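Local coordinates for phospholyase (Arthrobacter aurescens, PDB 5G4I), which is a pyridoxal-phosphate-dependent phospholyase (EC 4.2.3.2) built on the class-III aminotransferase fold, probably eliminating phosphate from a phosphorylated amine, at residues V97-A102 / L114-S119; S105-A110 / V277-P282; N124-R129 / G290-T295. All blocks are in the same frame, centred on the assembly; numbering follows the deposited sequence.

Interaction 1 of 3, residues V97-A102 / L114-S119; sequences VEYAEA and LFLTNS
Helix 94-104 packs here on strand 113-117, an outermost strand, within this chain, of the seven-stranded mixed sheet of a fold type I PLP enzyme; Tyr99 and Ala100 meet Leu116 and Leu114. The backbones come nearest at Ala100 and Leu114, 7.1 Å between CA atoms. Leu114 points at the helix and presses one methyl, CD2, against it, 3.7 Å from Ala100 CB and 3.8 Å from Ala100 CA, so that this branch lies over the helix backbone as well as the alanine methyl. The other branch, CD1, rests instead on Ala291 of the adjoining strand 290-294. Two residues on, Leu116 also faces the helix and lays its CD2 obliquely against the Tyr99 ring, 4.1 Å from CE2. Tyr99 sets out to one side of the strand, but with CG anti to its amide nitrogen (chi1 -177°) the ring extends back toward Leu116; elsewhere it packs on Met283 and on Leu323 and Leu326 of helix 316-331. Phe115, between the two leucines, serves the opposite sheet face and packs on helix 120-135. At the end of the strand, Thr117 OG1 donates to Ser119 O (3.0 Å) across the turn leading to Ser119, a cofactor-pocket residue and N-cap of helix 120-135. The second subunit borders this region: its Thr26 packs on Ala100, and its Arg22 forms a salt bridge with Glu101. Across the contact itself the chemistry is purely apolar, methyl on methyl and methyl on ring, so it depends on close fit and burial, with no polar bond between the segments.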
# COMPACT_ATOMS: atom_id res chain seq x y z
N VAL A 97 19.04 3.89 3.30
CA VAL A 97 20.19 2.98 3.11
C VAL A 97 20.57 2.30 4.42
O VAL A 97 20.86 1.09 4.47
CB VAL A 97 21.37 3.78 2.48
CG1 VAL A 97 22.61 2.86 2.29
CG2 VAL A 97 20.94 4.26 1.12
N GLU A 98 20.60 3.08 5.51
CA GLU A 98 20.87 2.55 6.83
C GLU A 98 19.85 1.43 7.20
O GLU A 98 20.20 0.35 7.70
CB GLU A 98 20.80 3.62 7.91
CG GLU A 98 21.90 4.64 7.80
CD GLU A 98 21.58 5.98 8.52
OE1 GLU A 98 20.55 6.09 9.31
OE2 GLU A 98 22.41 6.92 8.27
N TYR A 99 18.57 1.71 6.94
CA TYR A 99 17.55 0.68 7.22
C TYR A 99 17.71 -0.57 6.31
O TYR A 99 17.61 -1.68 6.86
CB TYR A 99 16.11 1.27 7.07
CG TYR A 99 15.03 0.28 7.42
CD1 TYR A 99 15.07 -0.54 8.56
CD2 TYR A 99 13.96 0.12 6.59
CE1 TYR A 99 14.10 -1.50 8.84
CE2 TYR A 99 12.88 -0.77 6.91
CZ TYR A 99 12.99 -1.58 8.04
OH TYR A 99 12.00 -2.53 8.35
N ALA A 100 17.94 -0.39 5.01
CA ALA A 100 18.14 -1.51 4.12
C ALA A 100 19.33 -2.37 4.58
O ALA A 100 19.26 -3.59 4.59
CB ALA A 100 18.35 -1.04 2.67
N GLU A 101 20.45 -1.74 4.95
CA GLU A 101 21.59 -2.47 5.49
C GLU A 101 21.23 -3.27 6.78
O GLU A 101 21.61 -4.49 6.92
CB GLU A 101 22.80 -1.52 5.73
CG GLU A 101 23.40 -1.04 4.41
CD GLU A 101 24.44 0.05 4.61
OE1 GLU A 101 24.39 0.84 5.59
OE2 GLU A 101 25.20 0.30 3.65
N ALA A 102 20.49 -2.67 7.68
CA ALA A 102 20.11 -3.32 8.93
C ALA A 102 19.16 -4.51 8.67
O ALA A 102 19.33 -5.62 9.26
CB ALA A 102 19.45 -2.37 9.93
N LEU A 114 16.54 -5.57 -1.78
CA LEU A 114 15.27 -5.23 -1.16
C LEU A 114 14.47 -4.30 -2.09
O LEU A 114 15.03 -3.34 -2.69
CB LEU A 114 15.62 -4.43 0.17
CG LEU A 114 14.65 -3.61 0.96
CD1 LEU A 114 13.70 -4.62 1.61
CD2 LEU A 114 15.20 -2.84 2.13
N PHE A 115 13.13 -4.52 -2.14
CA PHE A 115 12.12 -3.55 -2.60
C PHE A 115 11.27 -3.18 -1.35
O PHE A 115 10.64 -4.08 -0.74
CB PHE A 115 11.17 -4.14 -3.63
CG PHE A 115 11.77 -4.59 -4.95
CD1 PHE A 115 12.24 -5.86 -5.12
CD2 PHE A 115 11.79 -3.72 -6.02
CE1 PHE A 115 12.76 -6.27 -6.39
CE2 PHE A 115 12.30 -4.08 -7.26
CZ PHE A 115 12.80 -5.37 -7.43
N LEU A 116 11.17 -1.92 -1.01
CA LEU A 116 10.29 -1.52 0.08
C LEU A 116 8.86 -1.21 -0.48
O LEU A 116 8.70 -0.79 -1.65
CB LEU A 116 10.88 -0.29 0.80
CG LEU A 116 12.03 -0.63 1.73
CD1 LEU A 116 12.92 0.58 2.06
CD2 LEU A 116 11.56 -1.25 3.05
N THR A 117 7.84 -1.38 0.40
CA THR A 117 6.45 -1.10 0.08
C THR A 117 5.81 -0.46 1.33
O THR A 117 6.51 -0.19 2.33
CB THR A 117 5.65 -2.37 -0.35
OG1 THR A 117 5.43 -3.18 0.83
CG2 THR A 117 6.31 -3.14 -1.49
N ASN A 118 4.47 -0.24 1.29
CA ASN A 118 3.76 0.38 2.43
C ASN A 118 2.82 -0.62 3.18
O ASN A 118 2.05 -0.23 4.06
CB ASN A 118 3.01 1.63 1.99
CG ASN A 118 3.85 2.56 1.15
OD1 ASN A 118 3.64 2.63 -0.13
ND2 ASN A 118 4.82 3.17 1.70
N SER A 119 2.74 -1.87 2.70
CA SER A 119 1.79 -2.87 3.28
C SER A 119 2.22 -4.31 2.90
O SER A 119 2.95 -4.51 1.89
CB SER A 119 0.36 -2.64 2.84
OG SER A 119 0.17 -2.95 1.46

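Interaction 2 of 3, residues S105-A110 / V277-P282; sequences SKFDGA and VTMGKP. With PLP (pyridoxal-5'-phosphate), chain C.
Phe107, in the loop after helix 94-104, aims its ring at Val277 and Met279 on strand 276-279, and both meet it at the edge, near the ring plane. Phe107 CE1 comes 4.1 Å from Val277 CG1, the two side chains crossing at a slant, while Phe107 CZ reaches 3.9 Å from Met279 CE. The methionine approaches from the other direction: its CG stands between the backbone N and the carbonyl carbon (chi1 63°), and a bend about the CG-SD bond carries the terminal methyl to the ring. The same phenylalanine is stacked with Trp265, whose indole NE1 hydrogen-bonds Lys106 O; the ring is thus held both by its stack and by the two aliphatic groups at its rim. Past the strand, Lys281 runs extended as far as CE and bends only at its last torsion (93°), bringing NZ into a covalent bond of 1.4 Å with PLP C4A. A weak hydrogen bond also joins Lys281 NZ to PLP O3, 2.7 Å at 140°. Gln254, Ser121 and Gly120 of the same chain, and Thr311 of the second subunit, hold the cofactor by further hydrogen bonds. The internal aldimine is common to PLP enzymes; its place here, just past a strand of the large mixed sheet and with a threonine of the other subunit completing the site, fits the fold type I dimer.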
# COMPACT_ATOMS: atom_id res chain seq x y z
N SER A 105 20.99 -7.42 6.86
CA SER A 105 21.96 -8.14 7.77
C SER A 105 21.26 -9.29 8.51
O SER A 105 21.89 -10.14 9.12
CB SER A 105 22.59 -7.17 8.80
OG SER A 105 21.68 -6.78 9.86
N LYS A 106 19.89 -9.31 8.54
CA LYS A 106 19.08 -10.38 9.13
C LYS A 106 18.82 -11.56 8.21
O LYS A 106 18.06 -12.48 8.63
CB LYS A 106 17.73 -9.81 9.67
CG LYS A 106 17.86 -8.65 10.61
CD LYS A 106 18.66 -9.00 11.84
CE LYS A 106 18.48 -7.89 12.90
NZ LYS A 106 19.36 -8.13 14.08
N PHE A 107 19.43 -11.54 7.04
CA PHE A 107 19.29 -12.58 6.02
C PHE A 107 20.61 -13.20 5.59
O PHE A 107 21.58 -12.57 5.63
CB PHE A 107 18.59 -12.04 4.74
CG PHE A 107 17.11 -11.78 4.91
CD1 PHE A 107 16.22 -12.77 4.69
CD2 PHE A 107 16.66 -10.56 5.29
CE1 PHE A 107 14.89 -12.56 4.87
CE2 PHE A 107 15.32 -10.32 5.48
CZ PHE A 107 14.44 -11.33 5.27
N ASP A 108 20.57 -14.46 5.18
CA ASP A 108 21.76 -15.16 4.70
C ASP A 108 21.65 -15.57 3.27
O ASP A 108 20.70 -15.37 2.65
CB ASP A 108 21.88 -16.59 5.19
CG ASP A 108 21.90 -16.73 6.54
OD1 ASP A 108 22.43 -15.83 7.21
OD2 ASP A 108 21.44 -17.85 6.93
N GLY A 109 22.67 -16.28 2.82
CA GLY A 109 22.60 -16.84 1.46
C GLY A 109 22.57 -15.76 0.37
O GLY A 109 23.11 -14.68 0.46
N ALA A 110 21.73 -16.01 -0.66
CA ALA A 110 21.63 -15.12 -1.80
C ALA A 110 20.56 -13.98 -1.61
O ALA A 110 20.35 -13.22 -2.52
CB ALA A 110 21.27 -15.94 -3.03
N VAL A 277 11.00 -13.23 -0.27
CA VAL A 277 10.47 -13.17 1.14
C VAL A 277 9.67 -11.88 1.30
O VAL A 277 10.19 -10.81 0.98
CB VAL A 277 11.61 -13.26 2.21
CG1 VAL A 277 11.02 -13.23 3.59
CG2 VAL A 277 12.44 -14.50 2.01
N THR A 278 8.41 -12.02 1.71
CA THR A 278 7.54 -10.80 1.89
C THR A 278 7.28 -10.59 3.39
O THR A 278 7.28 -11.50 4.20
CB THR A 278 6.23 -10.96 1.09
OG1 THR A 278 5.56 -12.13 1.56
CG2 THR A 278 6.49 -11.10 -0.42
N MET A 279 7.00 -9.33 3.75
CA MET A 279 6.83 -8.96 5.16
C MET A 279 5.94 -7.70 5.23
O MET A 279 5.71 -6.96 4.25
CB MET A 279 8.17 -8.81 5.83
CG MET A 279 8.95 -7.75 5.26
SD MET A 279 10.77 -7.81 5.74
CE MET A 279 11.30 -9.08 5.23
N GLY A 280 5.46 -7.44 6.46
CA GLY A 280 4.56 -6.29 6.74
C GLY A 280 4.31 -6.30 8.25
O GLY A 280 5.24 -6.38 9.07
N LYS A 281 3.02 -6.29 8.64
CA LYS A 281 2.48 -6.13 10.02
C LYS A 281 3.48 -5.54 11.05
O LYS A 281 3.45 -4.30 11.30
CB LYS A 281 1.66 -7.34 10.41
CG LYS A 281 0.27 -7.40 9.75
CD LYS A 281 -0.62 -8.58 10.26
CE LYS A 281 -2.09 -8.65 9.64
NZ LYS A 281 -1.97 -9.57 8.48
N PRO A 282 4.22 -6.39 11.83
CA PRO A 282 5.11 -5.79 12.85
C PRO A 282 6.15 -4.78 12.45
O PRO A 282 6.75 -4.11 13.35
CB PRO A 282 5.88 -7.06 13.39
CG PRO A 282 5.88 -7.96 12.18
CD PRO A 282 4.50 -7.82 11.67
N1 PLP C . -0.25 -12.14 4.39
C2 PLP C . -0.41 -12.55 5.67
C2A PLP C . 0.12 -13.90 6.10
C3 PLP C . -1.09 -11.68 6.66
O3 PLP C . -1.26 -12.07 7.95
C4 PLP C . -1.58 -10.37 6.18
C4A PLP C . -2.27 -9.43 7.09
C5 PLP C . -1.35 -10.04 4.76
C6 PLP C . -0.69 -10.95 3.94
C5A PLP C . -1.82 -8.72 4.19
O4P PLP C . -1.33 -7.65 5.00
P PLP C . -1.89 -6.15 4.81
O1P PLP C . -3.23 -6.18 5.51
O2P PLP C . -0.86 -5.29 5.48
O3P PLP C . -1.97 -5.99 3.31

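Interaction 3 of 3, residues N124-R129 / G290-T295; sequences NELALR and GAVVTT
Leu126 and Ala127, on the helix that follows the cofactor-binding turn, close over Val292 in the middle of strand 290-294. Along the helix, Asn124 comes first. Its CB points away from the strand, and its amide is spent on the active-site side: OD1 accepts from Thr278 OG1, while ND2 donates to His148 O and to Asp251 OD2. These three bonds fix the rotation of the amide beside the PLP, and the asparagine may in turn steady Asp251, a fellow pocket residue. The end of Glu125 leads away from the strand; OE1 bonds to the hydroxyls of Thr151 and Ser153, and OE2 takes the backbone N of Thr152 of the second subunit. Leu126 faces the strand with CG anti to the amide nitrogen (chi1 176°), and its CD2 touches Val292 CG2 at 3.9 Å, the two side chains meeting at a slant. Leu126 CB lies 4.2 Å from the same methyl. Ala127 follows, and here the backbones are nearest, 6.6 Å between its CA and that of Val292. Val292 straddles this point with both branches: CG2 sits 4.2 Å from Ala127 N, against the helix backbone, while CG1, anti to the valine's own amide nitrogen (chi1 178°), comes 4.4 Å from Ala127 CB. Leu128 turns to helix 152-155. Arg129 reaches the second subunit, where its NE forms a salt bridge with Glu165. Helix 120-135 covers one face of the sheet over strands 113-117, 290-294 and 276-279, Leu126 also touching Phe115 and Ala127 touching Thr278, with strand 290-294 running antiparallel between the other two, while Glu125 and Arg129 on the helix reach the second subunit.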
# COMPACT_ATOMS: atom_id res chain seq x y z
N ASN A 124 3.20 -8.74 -1.33
CA ASN A 124 2.84 -9.99 -2.02
C ASN A 124 2.39 -9.70 -3.46
O ASN A 124 2.73 -10.53 -4.37
CB ASN A 124 1.74 -10.77 -1.26
CG ASN A 124 2.25 -11.55 -0.08
OD1 ASN A 124 3.36 -12.11 -0.14
ND2 ASN A 124 1.44 -11.71 0.94
N GLU A 125 1.69 -8.61 -3.77
CA GLU A 125 1.39 -8.24 -5.16
C GLU A 125 2.65 -8.13 -5.94
O GLU A 125 2.73 -8.67 -7.09
CB GLU A 125 0.63 -6.88 -5.16
CG GLU A 125 0.28 -6.38 -6.54
CD GLU A 125 -0.86 -7.07 -7.22
OE1 GLU A 125 -1.53 -7.92 -6.63
OE2 GLU A 125 -1.10 -6.74 -8.43
N LEU A 126 3.66 -7.41 -5.44
CA LEU A 126 4.95 -7.24 -6.17
C LEU A 126 5.67 -8.56 -6.32
O LEU A 126 6.23 -8.83 -7.43
CB LEU A 126 5.81 -6.17 -5.47
CG LEU A 126 7.19 -5.93 -6.05
CD1 LEU A 126 7.13 -5.45 -7.47
CD2 LEU A 126 7.94 -4.89 -5.16
N ALA A 127 5.74 -9.35 -5.27
CA ALA A 127 6.42 -10.67 -5.41
C ALA A 127 5.79 -11.52 -6.49
O ALA A 127 6.55 -12.19 -7.26
CB ALA A 127 6.49 -11.40 -4.07
N LEU A 128 4.44 -11.60 -6.57
CA LEU A 128 3.78 -12.42 -7.63
C LEU A 128 4.16 -11.85 -9.00
O LEU A 128 4.30 -12.59 -10.00
CB LEU A 128 2.25 -12.48 -7.42
CG LEU A 128 1.73 -13.29 -6.24
CD1 LEU A 128 0.24 -13.14 -6.23
CD2 LEU A 128 2.09 -14.76 -6.43
N ARG A 129 4.21 -10.50 -9.12
CA ARG A 129 4.56 -9.82 -10.38
C ARG A 129 5.98 -10.11 -10.82
O ARG A 129 6.25 -10.46 -12.05
CB ARG A 129 4.21 -8.32 -10.24
CG ARG A 129 4.38 -7.52 -11.59
CD ARG A 129 3.97 -6.03 -11.41
NE ARG A 129 4.28 -5.32 -12.68
CZ ARG A 129 4.67 -4.05 -12.79
NH1 ARG A 129 4.65 -3.23 -11.76
NH2 ARG A 129 5.03 -3.56 -13.98
N GLY A 290 5.97 -2.38 4.30
CA GLY A 290 6.17 -3.76 3.90
C GLY A 290 7.48 -3.87 3.10
O GLY A 290 8.17 -2.90 2.87
N ALA A 291 7.80 -5.10 2.72
CA ALA A 291 9.01 -5.34 1.87
C ALA A 291 8.94 -6.66 1.13
O ALA A 291 8.33 -7.62 1.57
CB ALA A 291 10.32 -5.30 2.72
N VAL A 292 9.72 -6.70 0.00
CA VAL A 292 10.08 -7.94 -0.70
C VAL A 292 11.65 -8.01 -0.64
O VAL A 292 12.36 -7.11 -1.13
CB VAL A 292 9.65 -7.89 -2.17
CG1 VAL A 292 10.11 -9.19 -2.86
CG2 VAL A 292 8.19 -7.64 -2.34
N VAL A 293 12.19 -9.04 0.00
CA VAL A 293 13.65 -9.35 0.01
C VAL A 293 13.93 -10.46 -1.03
O VAL A 293 13.15 -11.44 -1.14
CB VAL A 293 14.13 -9.69 1.46
CG1 VAL A 293 15.54 -10.34 1.44
CG2 VAL A 293 14.05 -8.47 2.36
N THR A 294 14.96 -10.25 -1.87
CA THR A 294 15.20 -11.15 -3.01
C THR A 294 16.69 -11.19 -3.35
O THR A 294 17.55 -10.67 -2.59
CB THR A 294 14.25 -10.84 -4.17
OG1 THR A 294 14.24 -11.95 -5.14
CG2 THR A 294 14.59 -9.54 -4.88
N THR A 295 17.00 -11.89 -4.47
CA THR A 295 18.36 -12.04 -4.92
C THR A 295 18.77 -10.86 -5.83
O THR A 295 17.97 -10.13 -6.42
CB THR A 295 18.49 -13.37 -5.71
OG1 THR A 295 17.78 -13.26 -6.96
CG2 THR A 295 18.04 -14.52 -4.96

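The three contacts lie 10 to 12 Å apart, centre to centre, toward one edge of a single sheet, where strands 113-117, 290-294 and 276-279 are consecutive neighbours. Interaction 1 packs a helix on one face of the sheet, and interaction 3 packs helix 120-135 on the other. Interaction 1 closes before interaction 3 opens, whereas interaction 2 alternates with both, its loop preceding strand 113-117 and its strand preceding 290-294. Backbone pairs Phe115-Val292 and Val277-Val293 stitch the strands together. The loops after strands 113-117 and 276-279 bring Ser119 and Lys281 to PLP, and helix 120-135 adds Asn124; interactions 1 and 3 touch the second subunit, which also reaches Lys281 through its Thr311.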